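Local coordinates for sulfate adenylyltransferase (Allochromatium vinosum, PDB 4DNX), which catalyses the transfer of the adenylyl group of ATP to sulfate, giving adenosine 5'-phosphosulfate and diphosphate, at residues A[130-135]-A[148-153]; A[141-146]-A[303-308]. All blocks are in the same frame, centred on the assembly; numbering follows the deposited sequence.

Interaction 1. Residues A[130-135]-A[148-153]; sequences LMTEQV and TFNSQG
T132 OG1 is gripped by two groups: it accepts a hydrogen bond from N150 ND2 across the contact, 3.0 Å long with an N-H...O angle of 162°, and it is also hydrogen-bonded to the backbone carbonyl of M128, one turn earlier in helix 125-136. The hydroxyl lies close to the amide plane of N150. OG1 sits anti to the carbonyl carbon of T132 (chi1 -66°), which brings it beside the backbone N and within range of that upstream carbonyl, while CG2 passes 3.8 Å from N150 ND2. N150 is the first residue to leave helical geometry after helix 144-149. Its amide nitrogen has a second partner in the carbonyl of V146, so one NH2 group ties the end of its own helix to the neighbouring one. The T132 hydroxyl lies at the edge of the F149 ring and in its plane, with OG1 3.4 Å from CD2. M131 CB comes obliquely to the ring, 4.0 Å from F149 CE2, in an apolar contact. M131 also packs on A64, L65 and A68 of helix 61-70, and F149 also touches L84 and M128. Beyond the helix end, Q152 NE2 donates back to the carbonyl O of F149 at 3.1 Å and is also hydrogen-bonded to Q39 OE1. The contact joins two helices of the PUA-like domain through a buried hydroxyl and a partly exposed amide: T132 OG1 accepts from N150 and, since a carbonyl can only accept, must give its proton to M128 O, while N150 ND2 spends its other N-H on V146 O.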
# COMPACT_ATOMS: atom_id res chain seq x y z
N LEU A 130 -22.09 0.01 32.52
CA LEU A 130 -23.01 0.76 31.66
C LEU A 130 -22.50 0.70 30.22
O LEU A 130 -23.25 0.35 29.28
CB LEU A 130 -23.16 2.22 32.13
CG LEU A 130 -24.07 3.17 31.33
CD1 LEU A 130 -25.44 2.57 31.12
CD2 LEU A 130 -24.19 4.51 32.05
N MET A 131 -21.21 0.98 30.03
CA MET A 131 -20.63 0.98 28.65
C MET A 131 -20.66 -0.44 28.05
O MET A 131 -20.99 -0.59 26.88
CB MET A 131 -19.19 1.56 28.63
CG MET A 131 -19.13 3.08 28.89
SD MET A 131 -17.55 3.83 28.63
CE MET A 131 -16.64 3.25 30.10
N THR A 132 -20.35 -1.46 28.86
CA THR A 132 -20.34 -2.86 28.42
C THR A 132 -21.73 -3.31 27.94
O THR A 132 -21.85 -3.80 26.81
CB THR A 132 -19.89 -3.79 29.59
OG1 THR A 132 -18.52 -3.49 29.88
CG2 THR A 132 -20.00 -5.24 29.21
N GLU A 133 -22.75 -3.11 28.77
CA GLU A 133 -24.11 -3.52 28.42
C GLU A 133 -24.61 -2.78 27.15
O GLU A 133 -25.26 -3.38 26.29
CB GLU A 133 -25.06 -3.30 29.60
CG GLU A 133 -26.43 -3.89 29.32
CD GLU A 133 -27.29 -2.93 28.51
OE1 GLU A 133 -28.12 -3.40 27.68
OE2 GLU A 133 -27.12 -1.70 28.70
N GLN A 134 -24.30 -1.50 27.03
CA GLN A 134 -24.75 -0.70 25.87
C GLN A 134 -24.04 -1.06 24.56
O GLN A 134 -24.68 -1.17 23.49
CB GLN A 134 -24.61 0.81 26.17
CG GLN A 134 -25.57 1.30 27.25
CD GLN A 134 -26.99 1.37 26.75
OE1 GLN A 134 -27.33 2.26 25.97
NE2 GLN A 134 -27.81 0.43 27.15
N VAL A 135 -22.73 -1.26 24.62
CA VAL A 135 -21.96 -1.57 23.38
C VAL A 135 -22.17 -3.02 22.91
O VAL A 135 -22.40 -3.27 21.72
CB VAL A 135 -20.47 -1.30 23.56
CG1 VAL A 135 -19.67 -1.80 22.35
CG2 VAL A 135 -20.22 0.22 23.73
N THR A 148 -12.58 -8.83 26.70
CA THR A 148 -11.47 -7.96 26.29
C THR A 148 -11.64 -6.55 26.83
O THR A 148 -10.70 -5.96 27.37
CB THR A 148 -11.34 -7.94 24.72
OG1 THR A 148 -10.97 -9.26 24.30
CG2 THR A 148 -10.31 -6.89 24.23
N PHE A 149 -12.85 -6.00 26.69
CA PHE A 149 -13.08 -4.60 27.07
C PHE A 149 -12.80 -4.42 28.56
O PHE A 149 -12.22 -3.41 28.98
CB PHE A 149 -14.55 -4.21 26.74
CG PHE A 149 -14.90 -2.75 27.02
CD1 PHE A 149 -14.24 -1.72 26.35
CD2 PHE A 149 -15.88 -2.43 27.97
CE1 PHE A 149 -14.57 -0.36 26.62
CE2 PHE A 149 -16.21 -1.09 28.25
CZ PHE A 149 -15.55 -0.06 27.55
N ASN A 150 -13.19 -5.42 29.34
CA ASN A 150 -13.10 -5.35 30.78
C ASN A 150 -11.77 -5.86 31.33
O ASN A 150 -11.59 -5.98 32.56
CB ASN A 150 -14.27 -6.12 31.41
CG ASN A 150 -15.56 -5.31 31.35
OD1 ASN A 150 -15.82 -4.48 32.21
ND2 ASN A 150 -16.35 -5.54 30.31
N SER A 151 -10.83 -6.14 30.42
CA SER A 151 -9.54 -6.76 30.79
C SER A 151 -8.36 -5.87 30.51
O SER A 151 -7.24 -6.37 30.38
CB SER A 151 -9.36 -8.10 30.06
OG SER A 151 -10.13 -9.07 30.73
N GLN A 152 -8.59 -4.55 30.47
CA GLN A 152 -7.56 -3.62 30.04
C GLN A 152 -7.08 -2.69 31.14
O GLN A 152 -6.13 -1.91 30.92
CB GLN A 152 -8.08 -2.73 28.92
CG GLN A 152 -8.55 -3.49 27.66
CD GLN A 152 -9.14 -2.53 26.66
OE1 GLN A 152 -8.42 -1.98 25.83
NE2 GLN A 152 -10.44 -2.21 26.80
N GLY A 153 -7.73 -2.73 32.29
CA GLY A 153 -7.49 -1.77 33.35
C GLY A 153 -8.57 -0.70 33.34
O GLY A 153 -9.44 -0.68 32.44

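Interaction 2. Residues A[141-146]-A[303-308]; sequences PKHPGV and DYYGPF
H143 crosses Y304 at a slant and Y305 at about a right angle, and it is also the N-cap of helix 144-149, so a helix start in the PUA-like domain meets a loop of the ATP-sulfurylase domain. The first torsion of H143 (chi1 -178°) turns the imidazole away from its own backbone N and sets it beside the carbonyl carbon, where ND1 accepts from two backbone amides, G145 N at 2.9 Å and V146 N at 3.2 Å. The first donor is tilted slightly from the ring plane and the second lies well out of it. With ND1 acting as acceptor, NE2 carries the proton and donates to Y305 OH at 3.0 Å, along a somewhat bent path (146°). That hydroxyl is also hydrogen-bonded to the carbonyl of Y136, so it links the loop to the end of helix 125-136 as well. Against Y304 the imidazole is oblique, its plane turned 48° from the phenol, with CD2 lying over one phenol face toward the rim, 3.6 Å from Y304 CD2. Y136 and V301 also pack on H143. Within the loop, CB of Y304 sits over the centre of one face of the Y305 ring. At the far end of its phenol, Y304 OH bonds weakly to D140 OD2 and lies 3.6 Å from H143 N and 3.8 Å from K142 CB.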
# COMPACT_ATOMS: atom_id res chain seq x y z
N PRO A 141 -19.91 -12.50 30.86
CA PRO A 141 -18.46 -12.64 30.69
C PRO A 141 -18.02 -13.71 29.68
O PRO A 141 -16.84 -13.75 29.32
CB PRO A 141 -17.96 -13.02 32.09
CG PRO A 141 -19.18 -13.18 32.96
CD PRO A 141 -20.39 -13.18 32.08
N LYS A 142 -18.93 -14.57 29.22
CA LYS A 142 -18.65 -15.49 28.10
C LYS A 142 -18.51 -14.75 26.74
O LYS A 142 -18.07 -15.34 25.75
CB LYS A 142 -19.74 -16.59 27.98
CG LYS A 142 -19.75 -17.68 29.11
CD LYS A 142 -21.03 -18.57 29.05
CE LYS A 142 -22.21 -17.89 29.78
NZ LYS A 142 -23.52 -18.61 29.77
N HIS A 143 -18.90 -13.49 26.68
CA HIS A 143 -18.85 -12.78 25.42
C HIS A 143 -17.40 -12.30 25.25
O HIS A 143 -16.85 -11.64 26.14
CB HIS A 143 -19.86 -11.64 25.45
CG HIS A 143 -19.94 -10.87 24.17
ND1 HIS A 143 -18.88 -10.18 23.64
CD2 HIS A 143 -20.99 -10.65 23.35
CE1 HIS A 143 -19.26 -9.58 22.52
NE2 HIS A 143 -20.55 -9.83 22.35
N PRO A 144 -16.75 -12.68 24.15
CA PRO A 144 -15.32 -12.38 24.06
C PRO A 144 -15.02 -10.88 23.97
O PRO A 144 -13.96 -10.45 24.40
CB PRO A 144 -14.87 -13.12 22.78
CG PRO A 144 -16.13 -13.22 21.94
CD PRO A 144 -17.26 -13.34 22.92
N GLY A 145 -15.95 -10.10 23.43
CA GLY A 145 -15.73 -8.66 23.31
C GLY A 145 -15.90 -8.02 24.70
O GLY A 145 -15.18 -7.12 25.03
N VAL A 146 -16.88 -8.48 25.46
CA VAL A 146 -17.07 -8.06 26.86
C VAL A 146 -15.78 -8.32 27.66
O VAL A 146 -15.31 -7.44 28.42
CB VAL A 146 -18.28 -8.80 27.49
CG1 VAL A 146 -18.29 -8.68 29.02
CG2 VAL A 146 -19.61 -8.27 26.90
N ASP A 303 -25.27 -16.53 21.02
CA ASP A 303 -26.70 -16.38 20.78
C ASP A 303 -27.26 -15.02 21.21
O ASP A 303 -28.45 -14.89 21.45
CB ASP A 303 -27.45 -17.54 21.48
CG ASP A 303 -28.32 -18.32 20.52
OD1 ASP A 303 -27.90 -18.52 19.35
OD2 ASP A 303 -29.43 -18.73 20.94
N TYR A 304 -26.40 -14.01 21.31
CA TYR A 304 -26.80 -12.73 21.89
C TYR A 304 -27.70 -11.88 21.01
O TYR A 304 -28.47 -11.09 21.54
CB TYR A 304 -25.58 -11.89 22.30
CG TYR A 304 -24.66 -12.63 23.20
CD1 TYR A 304 -24.97 -12.79 24.57
CD2 TYR A 304 -23.50 -13.21 22.71
CE1 TYR A 304 -24.13 -13.49 25.40
CE2 TYR A 304 -22.64 -13.93 23.55
CZ TYR A 304 -22.95 -14.04 24.88
OH TYR A 304 -22.12 -14.74 25.72
N TYR A 305 -27.59 -12.02 19.69
CA TYR A 305 -28.29 -11.14 18.76
C TYR A 305 -29.28 -11.89 17.85
O TYR A 305 -29.09 -13.06 17.52
CB TYR A 305 -27.27 -10.35 17.92
CG TYR A 305 -26.10 -9.84 18.73
CD1 TYR A 305 -26.29 -8.93 19.79
CD2 TYR A 305 -24.81 -10.30 18.48
CE1 TYR A 305 -25.21 -8.47 20.56
CE2 TYR A 305 -23.72 -9.83 19.26
CZ TYR A 305 -23.95 -8.93 20.31
OH TYR A 305 -22.90 -8.49 21.07
N GLY A 306 -30.35 -11.21 17.50
CA GLY A 306 -31.29 -11.78 16.52
C GLY A 306 -30.63 -11.79 15.13
O GLY A 306 -29.77 -10.95 14.85
N PRO A 307 -31.05 -12.71 14.26
CA PRO A 307 -30.39 -12.89 12.95
C PRO A 307 -30.31 -11.63 12.06
O PRO A 307 -29.34 -11.46 11.32
CB PRO A 307 -31.24 -13.98 12.26
CG PRO A 307 -32.48 -14.11 13.05
CD PRO A 307 -32.14 -13.69 14.47
N PHE A 308 -31.35 -10.78 12.13
CA PHE A 308 -31.37 -9.54 11.32
C PHE A 308 -31.30 -8.24 12.13
O PHE A 308 -31.56 -7.16 11.61
CB PHE A 308 -32.59 -9.55 10.39
CG PHE A 308 -32.62 -10.76 9.48
CD1 PHE A 308 -31.69 -10.87 8.44
CD2 PHE A 308 -33.51 -11.81 9.72
CE1 PHE A 308 -31.68 -12.00 7.62
CE2 PHE A 308 -33.52 -12.93 8.90
CZ PHE A 308 -32.60 -13.03 7.85

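In the fold
The centres of interactions 1 and 2 lie about 13 Å apart, on the same side of the chain's centre, and both use helix 144-149: interaction 2 takes its N-terminal end, interaction 1 its C-terminal end and the turn beyond. Along the chain the segments alternate, in the order 130-135, 141-146, 148-153 and 303-308. T132 CG2 packs against V146 CG2 at 3.8 Å, so the two sites touch directly. Interaction 1 stays within the PUA-like domain, joining helices 125-136 and 144-149, whereas interaction 2 spans 157 residues to the loop between strand 291-294 and helix 309-316 of the ATP-sulfurylase domain. One short helix thus connects packing inside one region to its probable interface with the other.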